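Local structure of dTDP-4-dehydrorhamnose 3,5-epimerase (Elizabethkingia anophelis NUHP1, 6C46) at residues Lys60-Gln72 against Trp165-Asp178. The protein probably catalyses the epimerization of the C3' and C5' positions of dTDP-4-dehydro-6-deoxyglucose, a step in the biosynthesis of dTDP-L-rhamnose. Sequence-based numbering, arbitrary orientation.
Sequences KSSYGVLRGLHLQ and WKIPEADMILSEKD
Asp178 and His70 illustrate how a carboxylate can orient an imidazole, here that of the predicted proton acceptor. From CB, which lies against Gly68 O, the aspartate chain runs with CG anti to its carbonyl carbon (chi1 -70°), turning the carboxylate toward the strand; CG stands 3.4 Å from Gly68 O and His70 NE2. OD1 accepts a hydrogen bond from His70 NE2 at 2.7 Å, on its syn side and in the plane of the imidazole, straight to within 10°. OD2 is gripped twice: Gly68 N donates to it from above the carboxylate plane at 3.1 Å, and a water that also bonds Leu66 O and Ser175 N donates to it. Gly68 CA covers one face of the imidazole. At the start of the short helix Ser175 is the N-cap, its OG accepting from Asp178 N.

Farther along, the chains meet in a single bridge of Val65 with Ile173: Gly64 O receives Ile173 N at 2.8 Å and Leu66 N reaches Ile173 O at 3.0 Å. Leu66, its CG anti to the backbone N (chi1 -166°), lays CD1 and CD2 over one face of Trp165; CD2 sits 4.1 Å from the six-membered ring centroid, a CH-pi contact, while Leu69 CD2 meets the indole edge. At the far end Tyr63 OH donates to Asp171 OD2 at 2.6 Å, meeting that oxygen's anti side.

Residues 165-178 thus border strand 66-72 of the cupin fold; Arg67 bonds through its backbone with Phe129 of strand 125-131, and Gly64 and Val65 with Val131; Trp165 packs on Val92 of strand 88-95, and its NE1 bonds Phe156 O.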
# COMPACT_ATOMS: atom_id res chain seq x y z
N LYS A 60 6.26 -8.92 8.49
CA LYS A 60 7.03 -10.00 7.88
C LYS A 60 7.14 -11.09 8.93
O LYS A 60 7.50 -10.80 10.07
CB LYS A 60 8.41 -9.54 7.45
CG LYS A 60 9.33 -10.68 6.95
CD LYS A 60 10.53 -10.15 6.17
CE LYS A 60 11.52 -11.25 5.84
NZ LYS A 60 12.70 -10.73 5.10
N SER A 61 6.84 -12.33 8.54
CA SER A 61 6.83 -13.46 9.47
C SER A 61 7.32 -14.70 8.75
O SER A 61 7.33 -14.75 7.51
CB SER A 61 5.42 -13.72 10.05
OG SER A 61 4.74 -12.51 10.33
N SER A 62 7.74 -15.70 9.52
CA SER A 62 8.32 -16.90 8.95
C SER A 62 7.27 -17.99 8.79
O SER A 62 6.17 -17.91 9.34
CB SER A 62 9.48 -17.39 9.83
OG SER A 62 10.41 -16.35 10.01
N TYR A 63 7.64 -19.04 8.04
CA TYR A 63 6.76 -20.17 7.75
C TYR A 63 6.04 -20.67 8.99
O TYR A 63 6.65 -20.93 10.03
CB TYR A 63 7.57 -21.34 7.14
CG TYR A 63 6.73 -22.59 7.09
CD1 TYR A 63 6.99 -23.68 7.93
CD2 TYR A 63 5.64 -22.65 6.24
CE1 TYR A 63 6.18 -24.81 7.90
CE2 TYR A 63 4.82 -23.77 6.20
CZ TYR A 63 5.09 -24.84 7.03
OH TYR A 63 4.25 -25.94 6.95
N GLY A 64 4.72 -20.81 8.88
CA GLY A 64 3.94 -21.42 9.94
C GLY A 64 3.44 -20.45 10.98
O GLY A 64 2.55 -20.81 11.78
N VAL A 65 3.95 -19.22 11.00
CA VAL A 65 3.39 -18.21 11.87
C VAL A 65 1.93 -18.00 11.49
O VAL A 65 1.60 -17.75 10.32
CB VAL A 65 4.20 -16.91 11.80
CG1 VAL A 65 3.41 -15.77 12.46
CG2 VAL A 65 5.58 -17.13 12.52
N LEU A 66 1.05 -18.14 12.48
CA LEU A 66 -0.40 -18.01 12.29
C LEU A 66 -0.89 -16.96 13.27
O LEU A 66 -0.65 -17.08 14.47
CB LEU A 66 -1.08 -19.36 12.53
CG LEU A 66 -2.55 -19.57 12.08
CD1 LEU A 66 -2.84 -21.05 12.01
CD2 LEU A 66 -3.54 -18.86 13.00
N ARG A 67 -1.52 -15.90 12.75
CA ARG A 67 -2.03 -14.79 13.57
C ARG A 67 -3.54 -14.69 13.39
O ARG A 67 -4.02 -14.59 12.26
CB ARG A 67 -1.37 -13.47 13.16
CG ARG A 67 0.17 -13.46 13.32
CD ARG A 67 0.61 -12.61 14.50
NE ARG A 67 2.06 -12.52 14.63
CZ ARG A 67 2.76 -13.09 15.60
NH1 ARG A 67 2.14 -13.79 16.54
NH2 ARG A 67 4.09 -12.95 15.64
N GLY A 68 -4.28 -14.67 14.50
CA GLY A 68 -5.73 -14.49 14.43
C GLY A 68 -6.47 -15.35 15.43
O GLY A 68 -5.82 -16.01 16.25
N LEU A 69 -7.80 -15.36 15.42
CA LEU A 69 -8.63 -14.50 14.60
C LEU A 69 -8.86 -13.20 15.36
O LEU A 69 -9.22 -13.27 16.53
CB LEU A 69 -9.97 -15.19 14.27
CG LEU A 69 -9.78 -16.46 13.44
CD1 LEU A 69 -10.99 -17.40 13.60
CD2 LEU A 69 -9.56 -16.08 11.95
N HIS A 70 -8.67 -12.04 14.72
CA HIS A 70 -8.66 -10.76 15.42
C HIS A 70 -9.71 -9.81 14.86
O HIS A 70 -10.05 -9.87 13.67
CB HIS A 70 -7.28 -10.05 15.28
CG HIS A 70 -6.15 -10.84 15.86
ND1 HIS A 70 -4.86 -10.75 15.37
CD2 HIS A 70 -6.09 -11.70 16.90
CE1 HIS A 70 -4.06 -11.53 16.08
NE2 HIS A 70 -4.78 -12.12 17.01
N LEU A 71 -10.14 -8.88 15.70
CA LEU A 71 -11.09 -7.85 15.30
C LEU A 71 -11.05 -6.75 16.35
O LEU A 71 -10.49 -6.92 17.43
CB LEU A 71 -12.52 -8.41 15.16
CG LEU A 71 -12.91 -8.94 16.56
CD1 LEU A 71 -14.00 -8.10 17.21
CD2 LEU A 71 -13.28 -10.41 16.55
N GLN A 72 -11.66 -5.61 16.02
CA GLN A 72 -11.94 -4.56 17.00
C GLN A 72 -13.45 -4.41 17.10
O GLN A 72 -14.15 -4.52 16.08
CB GLN A 72 -11.26 -3.22 16.61
CG GLN A 72 -9.74 -3.28 16.82
CD GLN A 72 -9.01 -1.95 16.65
OE1 GLN A 72 -7.83 -1.86 16.99
NE2 GLN A 72 -9.70 -0.92 16.17
N TRP A 165 -6.61 -24.53 8.13
CA TRP A 165 -5.46 -23.64 8.07
C TRP A 165 -4.34 -24.21 7.21
O TRP A 165 -3.23 -23.69 7.24
CB TRP A 165 -4.97 -23.31 9.48
CG TRP A 165 -5.91 -22.39 10.20
CD1 TRP A 165 -6.87 -22.74 11.12
CD2 TRP A 165 -6.01 -20.96 10.05
NE1 TRP A 165 -7.54 -21.61 11.54
CE2 TRP A 165 -7.03 -20.52 10.91
CE3 TRP A 165 -5.31 -20.02 9.28
CZ2 TRP A 165 -7.38 -19.16 11.01
CZ3 TRP A 165 -5.67 -18.67 9.38
CH2 TRP A 165 -6.69 -18.27 10.24
N LYS A 166 -4.62 -25.29 6.46
CA LYS A 166 -3.80 -25.79 5.35
C LYS A 166 -2.51 -26.51 5.73
O LYS A 166 -2.21 -27.56 5.17
CB LYS A 166 -3.45 -24.66 4.37
CG LYS A 166 -4.67 -23.89 3.85
CD LYS A 166 -5.72 -24.83 3.28
CE LYS A 166 -5.71 -24.87 1.78
NZ LYS A 166 -6.96 -25.52 1.29
N ILE A 167 -1.73 -25.97 6.65
CA ILE A 167 -0.42 -26.57 6.94
C ILE A 167 -0.56 -27.54 8.10
O ILE A 167 -1.59 -27.52 8.79
CB ILE A 167 0.63 -25.49 7.22
CG1 ILE A 167 0.35 -24.82 8.56
CG2 ILE A 167 0.66 -24.47 6.03
CD1 ILE A 167 1.44 -23.86 9.04
N PRO A 168 0.41 -28.42 8.33
CA PRO A 168 0.31 -29.35 9.47
C PRO A 168 0.23 -28.58 10.77
O PRO A 168 0.88 -27.55 10.95
CB PRO A 168 1.60 -30.17 9.38
CG PRO A 168 2.02 -30.06 7.95
CD PRO A 168 1.61 -28.69 7.51
N GLU A 169 -0.59 -29.09 11.69
CA GLU A 169 -0.79 -28.42 12.97
C GLU A 169 0.52 -28.28 13.74
O GLU A 169 0.72 -27.28 14.43
CB GLU A 169 -1.84 -29.16 13.80
CG GLU A 169 -3.24 -29.06 13.21
CD GLU A 169 -4.27 -29.82 14.02
OE1 GLU A 169 -3.89 -30.54 14.97
OE2 GLU A 169 -5.47 -29.70 13.71
N ALA A 170 1.40 -29.27 13.65
CA ALA A 170 2.69 -29.19 14.34
C ALA A 170 3.56 -28.05 13.81
O ALA A 170 4.51 -27.65 14.50
CB ALA A 170 3.44 -30.52 14.20
N ASP A 171 3.29 -27.56 12.60
CA ASP A 171 4.06 -26.46 12.02
C ASP A 171 3.58 -25.08 12.46
O ASP A 171 4.30 -24.10 12.23
CB ASP A 171 4.02 -26.50 10.49
CG ASP A 171 4.74 -27.69 9.90
OD1 ASP A 171 5.32 -28.46 10.68
OD2 ASP A 171 4.75 -27.84 8.67
N MET A 172 2.39 -24.97 13.06
CA MET A 172 1.82 -23.66 13.35
C MET A 172 2.52 -23.03 14.55
O MET A 172 2.80 -23.69 15.55
CB MET A 172 0.32 -23.77 13.60
CG MET A 172 -0.45 -24.31 12.42
SD MET A 172 -2.14 -24.77 12.88
CE MET A 172 -2.75 -25.48 11.35
N ILE A 173 2.81 -21.74 14.44
CA ILE A 173 3.45 -20.96 15.49
C ILE A 173 2.47 -19.89 15.94
O ILE A 173 2.13 -18.99 15.16
CB ILE A 173 4.77 -20.34 15.01
CG1 ILE A 173 5.73 -21.44 14.54
CG2 ILE A 173 5.37 -19.46 16.09
CD1 ILE A 173 6.98 -20.90 13.84
N LEU A 174 2.03 -19.95 17.20
CA LEU A 174 1.00 -19.07 17.72
C LEU A 174 1.50 -18.30 18.92
O LEU A 174 2.20 -18.85 19.77
CB LEU A 174 -0.25 -19.85 18.13
CG LEU A 174 -0.93 -20.45 16.91
CD1 LEU A 174 -1.10 -21.93 17.14
CD2 LEU A 174 -2.23 -19.71 16.62
N SER A 175 1.12 -17.03 19.01
CA SER A 175 1.41 -16.24 20.19
C SER A 175 0.63 -16.81 21.38
O SER A 175 -0.34 -17.55 21.22
CB SER A 175 1.03 -14.79 19.96
OG SER A 175 -0.38 -14.65 19.83
N GLU A 176 1.08 -16.46 22.60
CA GLU A 176 0.34 -16.89 23.79
C GLU A 176 -1.10 -16.37 23.75
O GLU A 176 -2.04 -17.10 24.11
CB GLU A 176 1.05 -16.43 25.07
N LYS A 177 -1.28 -15.11 23.36
CA LYS A 177 -2.63 -14.56 23.27
C LYS A 177 -3.48 -15.36 22.29
O LYS A 177 -4.60 -15.76 22.62
CB LYS A 177 -2.58 -13.09 22.84
N ASP A 178 -2.96 -15.65 21.10
CA ASP A 178 -3.78 -16.38 20.14
C ASP A 178 -4.02 -17.82 20.58
O ASP A 178 -5.08 -18.39 20.28
CB ASP A 178 -3.15 -16.30 18.75
CG ASP A 178 -3.25 -14.88 18.15
OD1 ASP A 178 -4.02 -14.06 18.72
OD2 ASP A 178 -2.58 -14.59 17.14
O HOH W 1 6.81 -23.71 11.46
O HOH W 2 -0.29 -15.86 16.69
O HOH W 3 -6.66 -17.70 18.16